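Local coordinates for protein beta-lactamase II (Erythrobacter litoralis, PDB 6V72) that probably hydrolyses the ring of beta-lactam antibiotics with zinc as cofactor, as a class B metallo-beta-lactamase of the periplasm, at residues Ala203-Ser208 with Glu236-Leu241; Gly163-Asp168 with Met185-Asp190. All blocks are in the same frame, centred on the assembly; numbering follows the deposited sequence.

Contact 1 of 2, residues Ala203-Ser208 with Glu236-Leu241. With CA (calcium ion), chain B.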
ATOM      1  N   ALA A 203       4.860   4.670 -13.104  1.00 19.23           N
ATOM      2  CA  ALA A 203       5.948   4.625 -14.071  1.00 20.04           C
ATOM      3  C   ALA A 203       6.940   5.751 -13.841  1.00 19.20           C
ATOM      4  O   ALA A 203       8.142   5.570 -14.079  1.00 22.18           O
ATOM      5  CB  ALA A 203       5.400   4.695 -15.491  1.00 24.31           C
ATOM      6  N   ALA A 204       6.466   6.910 -13.363  1.00 18.04           N
ATOM      7  CA  ALA A 204       7.308   8.087 -13.209  1.00 15.55           C
ATOM      8  C   ALA A 204       7.947   8.181 -11.837  1.00 14.52           C
ATOM      9  O   ALA A 204       8.904   8.948 -11.674  1.00 14.79           O
ATOM     10  CB  ALA A 204       6.502   9.369 -13.462  1.00 16.95           C
ATOM     11  N   TYR A 205       7.469   7.378 -10.878  1.00 12.65           N
ATOM     12  CA  TYR A 205       7.816   7.579  -9.470  1.00 12.74           C
ATOM     13  C   TYR A 205       9.327   7.591  -9.263  1.00 12.19           C
ATOM     14  O   TYR A 205       9.870   8.494  -8.610  1.00 12.48           O
ATOM     15  CB  TYR A 205       7.150   6.487  -8.627  1.00 12.51           C
ATOM     16  CG  TYR A 205       6.896   6.807  -7.164  1.00 11.85           C
ATOM     17  CD1 TYR A 205       7.908   7.269  -6.328  1.00 12.40           C
ATOM     18  CD2 TYR A 205       5.638   6.593  -6.614  1.00 11.58           C
ATOM     19  CE1 TYR A 205       7.669   7.517  -4.992  1.00 12.35           C
ATOM     20  CE2 TYR A 205       5.378   6.852  -5.295  1.00 13.18           C
ATOM     21  CZ  TYR A 205       6.387   7.326  -4.484  1.00 11.86           C
ATOM     22  OH  TYR A 205       6.094   7.572  -3.152  1.00 14.55           O
ATOM     23  N   ALA A 206      10.036   6.607  -9.815  1.00 12.63           N
ATOM     24  CA  ALA A 206      11.465   6.539  -9.545  1.00 12.24           C
ATOM     25  C   ALA A 206      12.210   7.758 -10.089  1.00 12.15           C
ATOM     26  O   ALA A 206      13.069   8.321  -9.400  1.00 13.49           O
ATOM     27  CB  ALA A 206      12.045   5.249 -10.140  1.00 15.55           C
ATOM     28  N   GLN A 207      11.901   8.187 -11.317  1.00 14.44           N
ATOM     29  CA  GLN A 207      12.584   9.360 -11.843  1.00 13.82           C
ATOM     30  C   GLN A 207      12.224  10.609 -11.050  1.00 13.19           C
ATOM     31  O   GLN A 207      13.071  11.480 -10.848  1.00 13.35           O
ATOM     32  CB  GLN A 207      12.259   9.567 -13.323  1.00 15.22           C
ATOM     33  CG  GLN A 207      13.056  10.702 -13.953  1.00 17.13           C
ATOM     34  CD  GLN A 207      14.567  10.486 -13.840  1.00 19.57           C
ATOM     35  OE1 GLN A 207      15.087   9.375 -14.076  1.00 21.86           O
ATOM     36  NE2 GLN A 207      15.278  11.537 -13.478  1.00 19.97           N
ATOM     37  N   SER A 208      10.975  10.723 -10.597  1.00 12.09           N
ATOM     38  CA  SER A 208      10.622  11.882  -9.780  1.00 11.13           C
ATOM     39  C   SER A 208      11.405  11.897  -8.480  1.00 11.71           C
ATOM     40  O   SER A 208      11.826  12.962  -8.013  1.00 12.55           O
ATOM     41  CB  SER A 208       9.117  11.909  -9.517  1.00 11.79           C
ATOM     42  OG  SER A 208       8.404  11.926 -10.762  1.00 12.76           O
ATOM     43  N   GLU A 236      17.124   7.092  -0.614  1.00 13.91           N
ATOM     44  CA  GLU A 236      17.676   5.873  -1.204  1.00 17.25           C
ATOM     45  C   GLU A 236      16.666   4.737  -1.172  1.00 16.49           C
ATOM     46  O   GLU A 236      16.484   4.025  -2.171  1.00 16.00           O
ATOM     47  CB  GLU A 236      18.951   5.469  -0.465  1.00 20.39           C
ATOM     48  CG  GLU A 236      19.561   4.163  -0.959  1.00 25.95           C
ATOM     49  CD  GLU A 236      20.654   3.633  -0.039  1.00 32.34           C
ATOM     50  OE1 GLU A 236      21.668   4.338   0.157  1.00 35.50           O
ATOM     51  OE2 GLU A 236      20.493   2.509   0.497  1.00 37.36           O
ATOM     52  N   ARG A 237      16.007   4.541  -0.024  1.00 15.81           N
ATOM     53  CA  ARG A 237      15.035   3.467   0.076  1.00 13.58           C
ATOM     54  C   ARG A 237      13.817   3.753  -0.781  1.00 13.22           C
ATOM     55  O   ARG A 237      13.322   2.853  -1.458  1.00 14.04           O
ATOM     56  CB  ARG A 237      14.623   3.235   1.532  1.00 13.98           C
ATOM     57  CG  ARG A 237      13.524   2.202   1.718  1.00 16.36           C
ATOM     58  CD  ARG A 237      13.910   0.810   1.217  1.00 17.28           C
ATOM     59  NE  ARG A 237      15.166   0.314   1.771  1.00 20.27           N
ATOM     60  CZ  ARG A 237      15.269  -0.351   2.924  1.00 22.20           C
ATOM     61  NH1 ARG A 237      16.463  -0.778   3.353  1.00 24.86           N
ATOM     62  NH2 ARG A 237      14.182  -0.586   3.663  1.00 23.10           N
ATOM     63  N   THR A 238      13.297   4.989  -0.741  1.00 13.15           N
ATOM     64  CA  THR A 238      12.146   5.308  -1.575  1.00 12.45           C
ATOM     65  C   THR A 238      12.446   5.048  -3.048  1.00 13.53           C
ATOM     66  O   THR A 238      11.619   4.471  -3.762  1.00 13.88           O
ATOM     67  CB  THR A 238      11.714   6.764  -1.365  1.00 11.93           C
ATOM     68  OG1 THR A 238      11.404   6.948   0.028  1.00 12.77           O
ATOM     69  CG2 THR A 238      10.477   7.081  -2.251  1.00 13.22           C
ATOM     70  N   LEU A 239      13.630   5.463  -3.507  1.00 13.91           N
ATOM     71  CA  LEU A 239      14.038   5.229  -4.888  1.00 12.90           C
ATOM     72  C   LEU A 239      14.094   3.736  -5.198  1.00 13.21           C
ATOM     73  O   LEU A 239      13.591   3.282  -6.236  1.00 15.00           O
ATOM     74  CB  LEU A 239      15.414   5.867  -5.122  1.00 13.34           C
ATOM     75  CG  LEU A 239      15.954   5.748  -6.540  1.00 13.65           C
ATOM     76  CD1 LEU A 239      14.908   6.205  -7.585  1.00 14.01           C
ATOM     77  CD2 LEU A 239      17.226   6.554  -6.645  1.00 14.16           C
ATOM     78  N   ASP A 240      14.704   2.956  -4.305  1.00 13.64           N
ATOM     79  CA  ASP A 240      14.773   1.514  -4.538  1.00 13.76           C
ATOM     80  C   ASP A 240      13.373   0.917  -4.667  1.00 13.70           C
ATOM     81  O   ASP A 240      13.116   0.083  -5.549  1.00 15.86           O
ATOM     82  CB  ASP A 240      15.518   0.825  -3.398  1.00 15.49           C
ATOM     83  CG  ASP A 240      17.010   0.595  -3.687  1.00 16.02           C
ATOM     84  OD1 ASP A 240      17.413   0.492  -4.877  1.00 17.42           O
ATOM     85  OD2 ASP A 240      17.776   0.484  -2.705  1.00 18.14           O
ATOM     86  N   LEU A 241      12.456   1.312  -3.781  1.00 14.16           N
ATOM     87  CA  LEU A 241      11.096   0.786  -3.868  1.00 13.70           C
ATOM     88  C   LEU A 241      10.428   1.215  -5.168  1.00 15.16           C
ATOM     89  O   LEU A 241       9.725   0.422  -5.809  1.00 15.55           O
ATOM     90  CB  LEU A 241      10.263   1.258  -2.673  1.00 15.36           C
ATOM     91  CG  LEU A 241      10.677   0.691  -1.324  1.00 16.93           C
ATOM     92  CD1 LEU A 241       9.938   1.434  -0.208  1.00 16.48           C
ATOM     93  CD2 LEU A 241      10.380  -0.819  -1.280  1.00 19.01           C
TER
HETATM   94 CA    CA B 301      17.412  -0.412  -7.028  1.00 16.86          CA
HETATM   95  O   HOH W   1      15.205  -1.274  -6.529  1.00 16.16           O
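The ring of Tyr205 meets the methyl of Thr238 obliquely. CE1 of Tyr205 lies 3.9 Å from CG2 of Thr238, and the two side chains cross at about a right angle. With CG anti to the backbone N (chi1 -156°), the Tyr205 ring passes the Thr238 methyl and its OH reaches the carbonyl of Met185, to which it is hydrogen-bonded. Ala164, Leu194 and Leu197 also touch the side chain. Thr238 splits its two branches: CG2 meets the tyrosine, while OG1 bonds to the carbonyl of Ala234 in its own helix and to the backbone N of Lys187.

The second touch is made by Leu239. Its chi1 of -178° swings the end of the chain in, and CD1 sits 4.0 Å from Ala206 CB. The same methyl comes to 3.3 Å from Ala206 O. The backbones are nearest here, with 5.5 Å between the CA atoms of Ala206 and Leu239.

Asp240 points away from this interface. Its OD1 binds a calcium ion at 2.3 Å, together with Glu243 OE1 and a water that donates to Asp240 O. Glu243 also touches Ala206.

The contact packs two helices of the metallo-beta-lactamase alpha-beta/beta-alpha sandwich, 205-215 and 233-243. No hydrogen bond joins the segments. They meet through a ring carbon, methyl groups and one carbonyl oxygen, while Met185, Ala234 and Lys187 satisfy the hydroxyls of Tyr205 and Thr238.

Contact 2 of 2, residues Gly163-Asp168 with Met185-Asp190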
ATOM      1  N   GLY A 163       5.371  13.263 -11.411  1.00 14.51           N
ATOM      2  CA  GLY A 163       4.387  12.414 -10.758  1.00 14.99           C
ATOM      3  C   GLY A 163       5.031  11.326  -9.913  1.00 13.81           C
ATOM      4  O   GLY A 163       6.064  10.755 -10.266  1.00 14.03           O
ATOM      5  N   ALA A 164       4.395  11.016  -8.792  1.00 12.07           N
ATOM      6  CA  ALA A 164       4.908   9.946  -7.947  1.00 12.59           C
ATOM      7  C   ALA A 164       3.766   9.441  -7.073  1.00 11.78           C
ATOM      8  O   ALA A 164       2.923   8.684  -7.551  1.00 15.60           O
ATOM      9  CB  ALA A 164       6.099  10.431  -7.120  1.00 13.37           C
ATOM     10  N   HIS A 165       3.695   9.887  -5.816  1.00 13.17           N
ATOM     11  CA  HIS A 165       2.593   9.458  -4.958  1.00 13.82           C
ATOM     12  C   HIS A 165       1.257   9.943  -5.517  1.00 16.03           C
ATOM     13  O   HIS A 165       0.237   9.225  -5.463  1.00 16.22           O
ATOM     14  CB  HIS A 165       2.813   9.965  -3.538  1.00 17.06           C
ATOM     15  CG  HIS A 165       1.687   9.664  -2.599  1.00 24.08           C
ATOM     16  ND1 HIS A 165       1.598   8.478  -1.904  1.00 28.52           N
ATOM     17  CD2 HIS A 165       0.621  10.408  -2.215  1.00 27.31           C
ATOM     18  CE1 HIS A 165       0.514   8.495  -1.145  1.00 28.84           C
ATOM     19  NE2 HIS A 165      -0.099   9.655  -1.317  1.00 30.91           N
ATOM     20  N   THR A 166       1.252  11.153  -6.070  1.00 14.29           N
ATOM     21  CA  THR A 166       0.181  11.672  -6.905  1.00 14.95           C
ATOM     22  C   THR A 166       0.797  12.331  -8.128  1.00 13.18           C
ATOM     23  O   THR A 166       1.994  12.597  -8.172  1.00 15.60           O
ATOM     24  CB  THR A 166      -0.694  12.687  -6.164  1.00 18.41           C
ATOM     25  OG1 THR A 166       0.114  13.816  -5.798  1.00 21.23           O
ATOM     26  CG2 THR A 166      -1.290  12.073  -4.930  1.00 21.87           C
ATOM     27  N   ARG A 167      -0.050  12.650  -9.111  1.00 15.26           N
ATOM     28  CA  ARG A 167       0.445  13.280 -10.333  1.00 15.31           C
ATOM     29  C   ARG A 167       1.089  14.624 -10.040  1.00 16.41           C
ATOM     30  O   ARG A 167       2.068  15.018 -10.691  1.00 19.04           O
ATOM     31  CB  ARG A 167      -0.699  13.473 -11.336  1.00 17.42           C
ATOM     32  CG  ARG A 167      -0.234  13.966 -12.724  1.00 21.76           C
ATOM     33  CD  ARG A 167      -1.398  14.358 -13.641  1.00 24.66           C
ATOM     34  NE  ARG A 167      -2.145  15.471 -13.058  1.00 24.93           N
ATOM     35  CZ  ARG A 167      -3.358  15.867 -13.443  1.00 24.57           C
ATOM     36  NH1 ARG A 167      -3.977  15.254 -14.460  1.00 24.62           N
ATOM     37  NH2 ARG A 167      -3.940  16.887 -12.804  1.00 25.80           N
ATOM     38  N   ASP A 168       0.542  15.358  -9.078  1.00 15.50           N
ATOM     39  CA  ASP A 168       0.921  16.750  -8.906  1.00 17.48           C
ATOM     40  C   ASP A 168       1.613  17.008  -7.567  1.00 14.87           C
ATOM     41  O   ASP A 168       1.702  18.163  -7.135  1.00 17.67           O
ATOM     42  CB  ASP A 168      -0.316  17.632  -9.074  1.00 20.03           C
ATOM     43  CG  ASP A 168      -1.057  17.373 -10.415  1.00 24.06           C
ATOM     44  OD1 ASP A 168      -0.409  17.362 -11.499  1.00 25.42           O
ATOM     45  OD2 ASP A 168      -2.290  17.158 -10.380  1.00 28.55           O
HETATM   46  N   MSE A 185       5.697  11.747  -0.995  0.60 14.66           N
HETATM   47  CA  MSE A 185       6.424  10.983  -1.974  0.60 15.14           C
HETATM   48  C   MSE A 185       7.565  10.179  -1.344  0.60 12.35           C
HETATM   49  O   MSE A 185       7.881   9.078  -1.794  0.60 13.42           O
HETATM   50  CB  MSE A 185       6.936  11.940  -3.030  0.60 21.59           C
HETATM   51  CG  MSE A 185       7.958  11.416  -3.961  0.60 31.17           C
HETATM   52 SE   MSE A 185       8.305  12.922  -5.135  0.60 42.76          SE
HETATM   53  CE  MSE A 185       7.060  14.241  -4.419  0.60 42.81           C
ATOM     54  N   ILE A 186       8.172  10.737  -0.291  1.00 13.60           N
ATOM     55  CA  ILE A 186       9.341  10.147   0.355  1.00 13.36           C
ATOM     56  C   ILE A 186       8.880   9.369   1.572  1.00 12.38           C
ATOM     57  O   ILE A 186       8.056   9.864   2.369  1.00 15.56           O
ATOM     58  CB  ILE A 186      10.367  11.234   0.736  1.00 14.34           C
ATOM     59  CG1 ILE A 186      10.841  11.972  -0.521  1.00 14.66           C
ATOM     60  CG2 ILE A 186      11.577  10.641   1.488  1.00 16.57           C
ATOM     61  CD1 ILE A 186      11.638  11.094  -1.508  1.00 16.91           C
ATOM     62  N   LYS A 187       9.379   8.140   1.691  1.00 13.37           N
ATOM     63  CA  LYS A 187       9.092   7.224   2.782  1.00 15.16           C
ATOM     64  C   LYS A 187      10.356   6.968   3.583  1.00 16.91           C
ATOM     65  O   LYS A 187      11.464   7.319   3.169  1.00 15.06           O
ATOM     66  CB  LYS A 187       8.567   5.884   2.261  1.00 19.89           C
ATOM     67  CG  LYS A 187       7.440   5.956   1.289  1.00 25.19           C
ATOM     68  CD  LYS A 187       6.310   6.835   1.759  1.00 26.82           C
ATOM     69  CE  LYS A 187       5.142   6.607   0.843  1.00 32.06           C
ATOM     70  NZ  LYS A 187       4.106   7.647   0.973  1.00 33.90           N
ATOM     71  N   ALA A 188      10.181   6.253   4.690  1.00 17.19           N
ATOM     72  CA  ALA A 188      11.260   6.103   5.657  1.00 15.95           C
ATOM     73  C   ALA A 188      12.380   5.238   5.092  1.00 16.40           C
ATOM     74  O   ALA A 188      12.162   4.405   4.210  1.00 16.50           O
ATOM     75  CB  ALA A 188      10.734   5.481   6.951  1.00 18.91           C
ATOM     76  N   GLY A 189      13.590   5.454   5.619  1.00 17.48           N
ATOM     77  CA  GLY A 189      14.764   4.692   5.213  1.00 17.79           C
ATOM     78  C   GLY A 189      14.677   3.205   5.464  1.00 19.68           C
ATOM     79  O   GLY A 189      15.475   2.440   4.900  1.00 22.22           O
ATOM     80  N   ASP A 190      13.736   2.770   6.298  1.00 18.15           N
ATOM     81  CA  ASP A 190      13.538   1.354   6.558  1.00 21.82           C
ATOM     82  C   ASP A 190      12.182   0.877   6.057  1.00 18.71           C
ATOM     83  O   ASP A 190      11.732  -0.211   6.427  1.00 22.16           O
ATOM     84  CB  ASP A 190      13.722   1.043   8.044  1.00 25.61           C
ATOM     85  CG  ASP A 190      12.676   1.703   8.938  1.00 29.81           C
ATOM     86  OD1 ASP A 190      11.863   2.522   8.459  1.00 27.41           O
ATOM     87  OD2 ASP A 190      12.678   1.395  10.160  1.00 36.03           O
TER
HETATM   88  O   HOH W   2       3.655   6.783  -2.045  1.00 25.88           O
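Met185, present as selenomethionine, packs against Ala164 and His165. Its CG lies 3.8 Å from Ala164 CB, but two conformers were deposited, and the place of SE beside the same methyl is doubtful. His165 closes on the backbone side, with its CB 4.1 Å from Met185 CA.

The side chains of His165 and Lys187 cross at about a right angle. ND1 of His165 and NZ of Lys187 are 3.9 Å apart and share a water. The water lies in the ring plane at its edge, 2.7 Å from His165 ND1. It also accepts a weak bond from Lys187 NZ, whose stronger partner is the carbonyl of Cys184. His165 is a zinc ligand in another structure of this protein, but no zinc is bound to this chain here. The contact thus holds one ligand of the zinc site, with Cys184, another zinc ligand, close to the histidine side chain.

Both segments are loops. Residues 163-168 run between strands 157-159 and 171-174, and residues 185-190 follow strand 179-181. Helix 205-215 touches Ala164 and His165 through Tyr205, and Ile186 rests on both that helix and helix 233-243.

The centres of the two contacts are about 8 Å apart, on the same side of the chain's centre. They come in series: contact 2 closes before contact 1 opens. Contact 2 joins two loops flanking strands of the four-stranded sheet, and contact 1 pairs the helices 205-215 and 233-243 that follow. They meet directly. Ser208 OG lies 2.7 Å from Gly163 O, a probable hydrogen bond, and Arg237 packs on Gly189. Residues 163-168 meet helix 205-215, and residues 185-190 meet both helices. The helix pair backs the loop pair, and the loop with His165, a zinc ligand in another structure of this protein, lies against helix 205-215.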